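Local coordinates for periplasmic protein-probably involved in high-affinity Fe2+ transport (Escherichia coli F11, PDB 5I0Y) that binds copper in the periplasm and probably takes part in high-affinity iron uptake, for which its copper site is required, at residues B[42-54]-B[61-73]. The protein carries 1 engineered substitution. Sequence-based numbering, arbitrary orientation. Where two conformers were deposited one is given.
Sequences DVHLQADIHAVEG and AGEWIPYLTISYT. Engineered in segment 42-54: Q46 (natural residue Glu). With CU (copper (II) ion), chain D.
W64 NE1 reaches the backbone of 43-51 through a water in the plane of the indole, 2.8 Å from NE1; this water also donates to A47 O and accepts from I49 N, so three groups grip it. Beside this bridge the two segments bond directly. A51 N gives a bond to E63 O (2.8 Å) lying in the carbonyl plane, and A51 O receives G62 N from above its own carbonyl plane. The third bond, I65 N to I49 O, is longer at 3.3 Å. W64 CD1 comes to 3.2 Å from I49 O, its chi1 of -170° turning the indole away from the backbone N, and the indole lies oblique to the H50 imidazole, the planes at 55°.

Beyond this pairing the backbones separate and apolar side chains meet between them. The I49 and I65 side chains cross at about a right angle, with I49 CG2 against I65 CG1, while I49 CD1 meets I70 CD1 (3.6 Å) and L68 CD1 (3.9 Å) tip to tip. A47 CB also touches I70 CD1, and farther along L45 CD2 sits over one face of the Y72 ring, 4.5 Å from Y72 CG.

Side chains of 43-51 packing across on 69-73 are typical of a beta sandwich; here 61-65 closes one end, and H44 NE2 binds copper together with M90 and H97 of its own chain and H127 of the second subunit, an intersubunit site.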
ATOM      1  N   ASP B  42      18.342   1.320 -17.732  1.00 14.26           N
ATOM      2  CA  ASP B  42      17.737   1.240 -19.055  1.00 14.61           C
ATOM      3  C   ASP B  42      16.219   1.348 -18.989  1.00 13.21           C
ATOM      4  O   ASP B  42      15.591   1.920 -19.866  1.00 12.82           O
ATOM      5  CB  ASP B  42      18.132  -0.078 -19.728  1.00 15.33           C
ATOM      6  CG  ASP B  42      19.623  -0.145 -20.032  1.00 15.77           C
ATOM      7  OD1 ASP B  42      20.168   0.848 -20.582  1.00 18.24           O
ATOM      8  OD2 ASP B  42      20.243  -1.179 -19.720  1.00 16.44           O
ATOM      9  N   VAL B  43      15.626   0.768 -17.941  1.00 12.71           N
ATOM     10  CA  VAL B  43      14.168   0.802 -17.804  1.00 12.26           C
ATOM     11  C   VAL B  43      13.821   0.915 -16.320  1.00 10.83           C
ATOM     12  O   VAL B  43      14.653   0.640 -15.466  1.00 10.68           O
ATOM     13  CB  VAL B  43      13.463  -0.465 -18.399  1.00 12.00           C
ATOM     14  CG1 VAL B  43      13.862  -0.727 -19.861  1.00 12.10           C
ATOM     15  CG2 VAL B  43      13.705  -1.714 -17.542  1.00 12.08           C
ATOM     16  N   HIS B  44      12.594   1.341 -16.047  1.00 10.44           N
ATOM     17  CA  HIS B  44      11.948   1.075 -14.762  1.00  9.94           C
ATOM     18  C   HIS B  44      11.073  -0.123 -14.985  1.00  9.67           C
ATOM     19  O   HIS B  44      10.196  -0.089 -15.851  1.00 10.48           O
ATOM     20  CB  HIS B  44      11.102   2.278 -14.350  1.00  9.93           C
ATOM     21  CG  HIS B  44      10.669   2.272 -12.892  1.00  9.68           C
ATOM     22  ND1 HIS B  44      11.550   2.304 -11.865  1.00  9.68           N
ATOM     23  CD2 HIS B  44       9.399   2.265 -12.321  1.00 10.00           C
ATOM     24  CE1 HIS B  44      10.867   2.324 -10.696  1.00  9.80           C
ATOM     25  NE2 HIS B  44       9.556   2.285 -10.980  1.00  9.69           N
ATOM     26  N   LEU B  45      11.343  -1.199 -14.244  1.00  9.70           N
ATOM     27  CA  LEU B  45      10.579  -2.435 -14.350  1.00  9.71           C
ATOM     28  C   LEU B  45       9.569  -2.488 -13.214  1.00  9.44           C
ATOM     29  O   LEU B  45       9.889  -2.163 -12.074  1.00  9.10           O
ATOM     30  CB  LEU B  45      11.517  -3.649 -14.301  1.00 10.23           C
ATOM     31  CG  LEU B  45      10.882  -5.050 -14.402  1.00 10.79           C
ATOM     32  CD1 LEU B  45      10.276  -5.296 -15.774  1.00 11.43           C
ATOM     33  CD2 LEU B  45      11.924  -6.109 -14.060  1.00 11.31           C
ATOM     34  N   GLN B  46       8.359  -2.909 -13.533  1.00  9.60           N
ATOM     35  CA  GLN B  46       7.260  -2.811 -12.585  1.00 10.13           C
ATOM     36  C   GLN B  46       6.436  -4.084 -12.533  1.00  9.60           C
ATOM     37  O   GLN B  46       6.301  -4.802 -13.538  1.00  9.20           O
ATOM     38  CB  GLN B  46       6.303  -1.692 -13.008  1.00 12.48           C
ATOM     39  CG  GLN B  46       6.815  -0.285 -12.844  1.00 14.91           C
ATOM     40  CD  GLN B  46       5.712   0.750 -12.999  1.00 15.60           C
ATOM     41  OE1 GLN B  46       4.524   0.424 -13.185  1.00 18.84           O
ATOM     42  NE2 GLN B  46       6.093   1.987 -12.888  1.00 17.48           N
ATOM     43  N   ALA B  47       5.836  -4.313 -11.371  1.00  9.15           N
ATOM     44  CA  ALA B  47       4.778  -5.295 -11.200  1.00  9.40           C
ATOM     45  C   ALA B  47       3.471  -4.559 -10.996  1.00  9.45           C
ATOM     46  O   ALA B  47       3.364  -3.716 -10.096  1.00  9.53           O
ATOM     47  CB  ALA B  47       5.073  -6.184 -10.009  1.00  9.54           C
ATOM     48  N   ASP B  48       2.508  -4.825 -11.873  0.50  9.61           N
ATOM     49  CA  ASP B  48       1.165  -4.275 -11.769  0.50  9.98           C
ATOM     50  C   ASP B  48       0.273  -5.361 -11.236  0.50  9.85           C
ATOM     51  O   ASP B  48       0.076  -6.391 -11.887  0.50  9.41           O
ATOM     52  CB  ASP B  48       0.645  -3.822 -13.126  0.50 11.01           C
ATOM     53  CG  ASP B  48       1.123  -2.449 -13.489  0.50 11.79           C
ATOM     54  OD1 ASP B  48       1.681  -1.767 -12.604  0.50 12.27           O
ATOM     55  OD2 ASP B  48       0.914  -2.053 -14.660  0.50 12.58           O
ATOM     56  N   ILE B  49      -0.258  -5.133 -10.045  1.00  9.66           N
ATOM     57  CA  ILE B  49      -1.015  -6.168  -9.335  1.00  9.70           C
ATOM     58  C   ILE B  49      -2.276  -5.587  -8.701  1.00  9.93           C
ATOM     59  O   ILE B  49      -2.214  -4.705  -7.845  1.00 10.37           O
ATOM     60  CB  ILE B  49      -0.144  -6.872  -8.272  1.00  9.45           C
ATOM     61  CG1 ILE B  49       1.094  -7.519  -8.922  1.00 10.09           C
ATOM     62  CG2 ILE B  49      -0.972  -7.918  -7.533  1.00  9.85           C
ATOM     63  CD1 ILE B  49       2.164  -7.928  -7.941  1.00 10.23           C
ATOM     64  N   HIS B  50      -3.419  -6.119  -9.123  1.00  9.40           N
ATOM     65  CA  HIS B  50      -4.730  -5.655  -8.633  1.00  9.70           C
ATOM     66  C   HIS B  50      -5.665  -6.801  -8.414  1.00  9.58           C
ATOM     67  O   HIS B  50      -5.544  -7.828  -9.080  1.00  9.95           O
ATOM     68  CB  HIS B  50      -5.340  -4.673  -9.619  1.00 10.01           C
ATOM     69  CG  HIS B  50      -4.464  -3.483  -9.842  1.00 10.74           C
ATOM     70  ND1 HIS B  50      -3.405  -3.505 -10.685  1.00 11.46           N
ATOM     71  CD2 HIS B  50      -4.493  -2.221  -9.274  1.00 10.94           C
ATOM     72  CE1 HIS B  50      -2.793  -2.307 -10.646  1.00 11.40           C
ATOM     73  NE2 HIS B  50      -3.441  -1.532  -9.766  1.00 10.92           N
ATOM     74  N   ALA B  51      -6.587  -6.665  -7.467  1.00  9.58           N
ATOM     75  CA  ALA B  51      -7.588  -7.696  -7.253  1.00 10.04           C
ATOM     76  C   ALA B  51      -8.438  -7.872  -8.493  1.00 10.46           C
ATOM     77  O   ALA B  51      -8.680  -6.915  -9.234  1.00 10.95           O
ATOM     78  CB  ALA B  51      -8.493  -7.329  -6.090  1.00  9.62           C
ATOM     79  N   VAL B  52      -8.911  -9.099  -8.700  1.00 10.78           N
ATOM     80  CA  VAL B  52     -10.021  -9.346  -9.627  1.00 11.37           C
ATOM     81  C   VAL B  52     -11.273  -9.673  -8.820  1.00 12.37           C
ATOM     82  O   VAL B  52     -11.197  -9.872  -7.600  1.00 12.82           O
ATOM     83  CB  VAL B  52      -9.695 -10.427 -10.694  1.00 11.46           C
ATOM     84  CG1 VAL B  52      -8.596  -9.929 -11.639  1.00 11.78           C
ATOM     85  CG2 VAL B  52      -9.346 -11.759 -10.054  1.00 12.00           C
ATOM     86  N   GLU B  53     -12.423  -9.683  -9.490  0.50 12.83           N
ATOM     87  CA  GLU B  53     -13.699 -10.050  -8.860  0.50 13.75           C
ATOM     88  C   GLU B  53     -13.593 -11.424  -8.185  0.50 13.39           C
ATOM     89  O   GLU B  53     -13.005 -12.353  -8.729  0.50 14.06           O
ATOM     90  CB  GLU B  53     -14.827 -10.041  -9.903  0.50 14.69           C
ATOM     91  CG  GLU B  53     -16.222 -10.342  -9.362  0.50 16.41           C
ATOM     92  CD  GLU B  53     -16.899  -9.138  -8.737  0.50 17.60           C
ATOM     93  OE1 GLU B  53     -16.431  -8.003  -8.965  0.50 18.85           O
ATOM     94  OE2 GLU B  53     -17.904  -9.326  -8.010  0.50 18.53           O
ATOM     95  N   GLY B  54     -14.163 -11.527  -6.987  1.00 13.53           N
ATOM     96  CA  GLY B  54     -14.121 -12.753  -6.188  1.00 13.34           C
ATOM     97  C   GLY B  54     -12.973 -12.853  -5.204  1.00 13.31           C
ATOM     98  O   GLY B  54     -12.794 -13.894  -4.568  1.00 14.31           O
ATOM     99  N   ALA B  61     -12.607  -5.665  -6.931  1.00 12.79           N
ATOM    100  CA  ALA B  61     -12.056  -5.745  -8.272  1.00 12.80           C
ATOM    101  C   ALA B  61     -11.374  -4.435  -8.662  1.00 12.76           C
ATOM    102  O   ALA B  61     -11.922  -3.350  -8.464  1.00 13.42           O
ATOM    103  CB  ALA B  61     -13.133  -6.127  -9.282  1.00 13.59           C
ATOM    104  N   GLY B  62     -10.158  -4.543  -9.183  1.00 12.37           N
ATOM    105  CA  GLY B  62      -9.424  -3.365  -9.637  1.00 12.03           C
ATOM    106  C   GLY B  62      -8.559  -2.687  -8.585  1.00 11.76           C
ATOM    107  O   GLY B  62      -7.719  -1.848  -8.919  1.00 12.46           O
ATOM    108  N   GLU B  63      -8.747  -3.039  -7.315  1.00 11.61           N
ATOM    109  CA  GLU B  63      -7.984  -2.399  -6.257  1.00 10.96           C
ATOM    110  C   GLU B  63      -6.553  -2.891  -6.191  1.00  9.95           C
ATOM    111  O   GLU B  63      -6.284  -4.073  -6.349  1.00  9.41           O
ATOM    112  CB  GLU B  63      -8.710  -2.575  -4.923  1.00 12.97           C
ATOM    113  CG  GLU B  63      -9.999  -1.754  -4.856  1.00 14.40           C
ATOM    114  CD  GLU B  63     -10.914  -2.114  -3.706  1.00 16.44           C
ATOM    115  OE1 GLU B  63     -12.094  -1.673  -3.768  1.00 18.36           O
ATOM    116  OE2 GLU B  63     -10.453  -2.801  -2.750  1.00 16.58           O
ATOM    117  N   TRP B  64      -5.637  -1.966  -5.970  1.00  9.38           N
ATOM    118  CA  TRP B  64      -4.242  -2.318  -5.790  1.00  8.76           C
ATOM    119  C   TRP B  64      -4.059  -3.252  -4.619  1.00  8.79           C
ATOM    120  O   TRP B  64      -4.765  -3.165  -3.610  1.00  9.64           O
ATOM    121  CB  TRP B  64      -3.434  -1.050  -5.557  1.00  8.26           C
ATOM    122  CG  TRP B  64      -1.957  -1.266  -5.588  1.00  7.67           C
ATOM    123  CD1 TRP B  64      -1.222  -1.901  -6.580  1.00  7.51           C
ATOM    124  CD2 TRP B  64      -0.987  -0.872  -4.581  1.00  7.33           C
ATOM    125  NE1 TRP B  64       0.102  -1.915  -6.281  1.00  7.81           N
ATOM    126  CE2 TRP B  64       0.320  -1.305  -5.085  1.00  7.32           C
ATOM    127  CE3 TRP B  64      -1.055  -0.206  -3.365  1.00  7.35           C
ATOM    128  CZ2 TRP B  64       1.499  -1.058  -4.394  1.00  7.41           C
ATOM    129  CZ3 TRP B  64       0.151   0.025  -2.670  1.00  7.56           C
ATOM    130  CH2 TRP B  64       1.384  -0.402  -3.164  1.00  7.50           C
ATOM    131  N   ILE B  65      -3.131  -4.192  -4.739  1.00  8.60           N
ATOM    132  CA  ILE B  65      -2.832  -5.046  -3.591  1.00  8.63           C
ATOM    133  C   ILE B  65      -1.586  -4.466  -2.912  1.00  8.59           C
ATOM    134  O   ILE B  65      -0.503  -4.518  -3.478  1.00  8.17           O
ATOM    135  CB  ILE B  65      -2.571  -6.498  -4.022  1.00  9.09           C
ATOM    136  CG1 ILE B  65      -3.756  -7.077  -4.831  1.00  9.40           C
ATOM    137  CG2 ILE B  65      -2.266  -7.344  -2.789  1.00  9.31           C
ATOM    138  CD1 ILE B  65      -5.088  -7.165  -4.100  1.00  9.84           C
ATOM    139  N   PRO B  66      -1.745  -3.895  -1.700  1.00  8.17           N
ATOM    140  CA  PRO B  66      -0.640  -3.244  -0.988  1.00  8.15           C
ATOM    141  C   PRO B  66       0.141  -4.206  -0.111  1.00  8.36           C
ATOM    142  O   PRO B  66      -0.300  -5.343   0.113  1.00  8.23           O
ATOM    143  CB  PRO B  66      -1.381  -2.219  -0.119  1.00  8.31           C
ATOM    144  CG  PRO B  66      -2.624  -2.961   0.299  1.00  8.38           C
ATOM    145  CD  PRO B  66      -2.991  -3.834  -0.905  1.00  8.54           C
ATOM    146  N   TYR B  67       1.311  -3.769   0.347  1.00  8.10           N
ATOM    147  CA  TYR B  67       2.131  -4.510   1.337  1.00  8.39           C
ATOM    148  C   TYR B  67       2.702  -5.820   0.815  1.00  8.43           C
ATOM    149  O   TYR B  67       3.095  -6.677   1.610  1.00  9.06           O
ATOM    150  CB  TYR B  67       1.379  -4.713   2.670  1.00  8.76           C
ATOM    151  CG  TYR B  67       1.110  -3.395   3.334  1.00  8.38           C
ATOM    152  CD1 TYR B  67       2.067  -2.796   4.156  1.00  8.74           C
ATOM    153  CD2 TYR B  67      -0.095  -2.741   3.127  1.00  8.56           C
ATOM    154  CE1 TYR B  67       1.812  -1.568   4.764  1.00  8.84           C
ATOM    155  CE2 TYR B  67      -0.351  -1.516   3.722  1.00  8.64           C
ATOM    156  CZ  TYR B  67       0.596  -0.944   4.523  1.00  8.41           C
ATOM    157  OH  TYR B  67       0.287   0.273   5.093  1.00  8.89           O
ATOM    158  N   LEU B  68       2.818  -5.959  -0.505  1.00  8.39           N
ATOM    159  CA  LEU B  68       3.464  -7.159  -1.045  1.00  9.08           C
ATOM    160  C   LEU B  68       4.985  -7.041  -0.945  1.00  9.45           C
ATOM    161  O   LEU B  68       5.537  -5.943  -0.866  1.00 10.26           O
ATOM    162  CB  LEU B  68       3.063  -7.384  -2.502  1.00  8.65           C
ATOM    163  CG  LEU B  68       1.578  -7.673  -2.714  1.00  9.09           C
ATOM    164  CD1 LEU B  68       1.263  -7.798  -4.196  1.00  9.12           C
ATOM    165  CD2 LEU B  68       1.107  -8.917  -1.973  1.00  9.74           C
ATOM    166  N   THR B  69       5.676  -8.185  -0.966  1.00  9.65           N
ATOM    167  CA  THR B  69       7.124  -8.237  -1.049  1.00 10.14           C
ATOM    168  C   THR B  69       7.431  -8.989  -2.336  1.00  9.75           C
ATOM    169  O   THR B  69       6.992 -10.125  -2.534  1.00 10.20           O
ATOM    170  CB  THR B  69       7.695  -8.973   0.157  1.00 10.66           C
ATOM    171  OG1 THR B  69       7.267  -8.270   1.332  1.00 10.81           O
ATOM    172  CG2 THR B  69       9.228  -9.004   0.103  1.00 11.27           C
ATOM    173  N   ILE B  70       8.189  -8.346  -3.208  1.00  9.82           N
ATOM    174  CA  ILE B  70       8.396  -8.874  -4.549  1.00  9.99           C
ATOM    175  C   ILE B  70       9.838  -8.731  -4.951  1.00 10.10           C
ATOM    176  O   ILE B  70      10.407  -7.619  -4.895  1.00 10.44           O
ATOM    177  CB  ILE B  70       7.504  -8.180  -5.603  1.00  9.99           C
ATOM    178  CG1 ILE B  70       6.052  -8.193  -5.145  1.00  9.96           C
ATOM    179  CG2 ILE B  70       7.654  -8.866  -6.964  1.00 10.84           C
ATOM    180  CD1 ILE B  70       5.130  -7.410  -6.056  1.00 10.56           C
ATOM    181  N   SER B  71      10.424  -9.855  -5.360  1.00 10.44           N
ATOM    182  CA  SER B  71      11.738  -9.854  -5.991  1.00 11.41           C
ATOM    183  C   SER B  71      11.592 -10.405  -7.409  1.00 11.18           C
ATOM    184  O   SER B  71      10.548 -10.942  -7.765  1.00 11.45           O
ATOM    185  CB  SER B  71      12.780 -10.633  -5.192  1.00 12.62           C
ATOM    186  OG  SER B  71      12.457 -11.998  -5.132  1.00 14.45           O
ATOM    187  N   TYR B  72      12.621 -10.223  -8.220  1.00 11.31           N
ATOM    188  CA  TYR B  72      12.567 -10.691  -9.597  1.00 11.40           C
ATOM    189  C   TYR B  72      13.830 -11.452  -9.983  1.00 11.51           C
ATOM    190  O   TYR B  72      14.894 -11.240  -9.415  1.00 11.97           O
ATOM    191  CB  TYR B  72      12.332  -9.506 -10.574  1.00 11.98           C
ATOM    192  CG  TYR B  72      13.523  -8.575 -10.684  1.00 12.95           C
ATOM    193  CD1 TYR B  72      14.578  -8.862 -11.556  1.00 13.06           C
ATOM    194  CD2 TYR B  72      13.622  -7.438  -9.882  1.00 13.01           C
ATOM    195  CE1 TYR B  72      15.678  -8.033 -11.659  1.00 14.48           C
ATOM    196  CE2 TYR B  72      14.729  -6.597  -9.978  1.00 13.98           C
ATOM    197  CZ  TYR B  72      15.756  -6.921 -10.857  1.00 14.73           C
ATOM    198  OH  TYR B  72      16.879  -6.132 -10.985  1.00 16.49           O
ATOM    199  N   THR B  73      13.681 -12.315 -10.984  1.00 11.13           N
ATOM    200  CA  THR B  73      14.816 -12.969 -11.630  1.00 11.65           C
ATOM    201  C   THR B  73      14.633 -12.745 -13.117  1.00 11.36           C
ATOM    202  O   THR B  73      13.644 -13.191 -13.686  1.00 11.53           O
ATOM    203  CB  THR B  73      14.862 -14.477 -11.326  1.00 12.06           C
ATOM    204  OG1 THR B  73      14.915 -14.669  -9.909  1.00 12.90           O
ATOM    205  CG2 THR B  73      16.099 -15.118 -11.975  1.00 12.90           C
TER
HETATM  206 CU    CU D 202       8.240   2.894  -9.533  1.00  9.66          CU
HETATM  207  O   HOH W   1       1.176  -3.013  -8.678  1.00  9.69           O
HETATM  208  O   HOH W   2     -15.350  -6.504  -6.378  1.00 22.36           O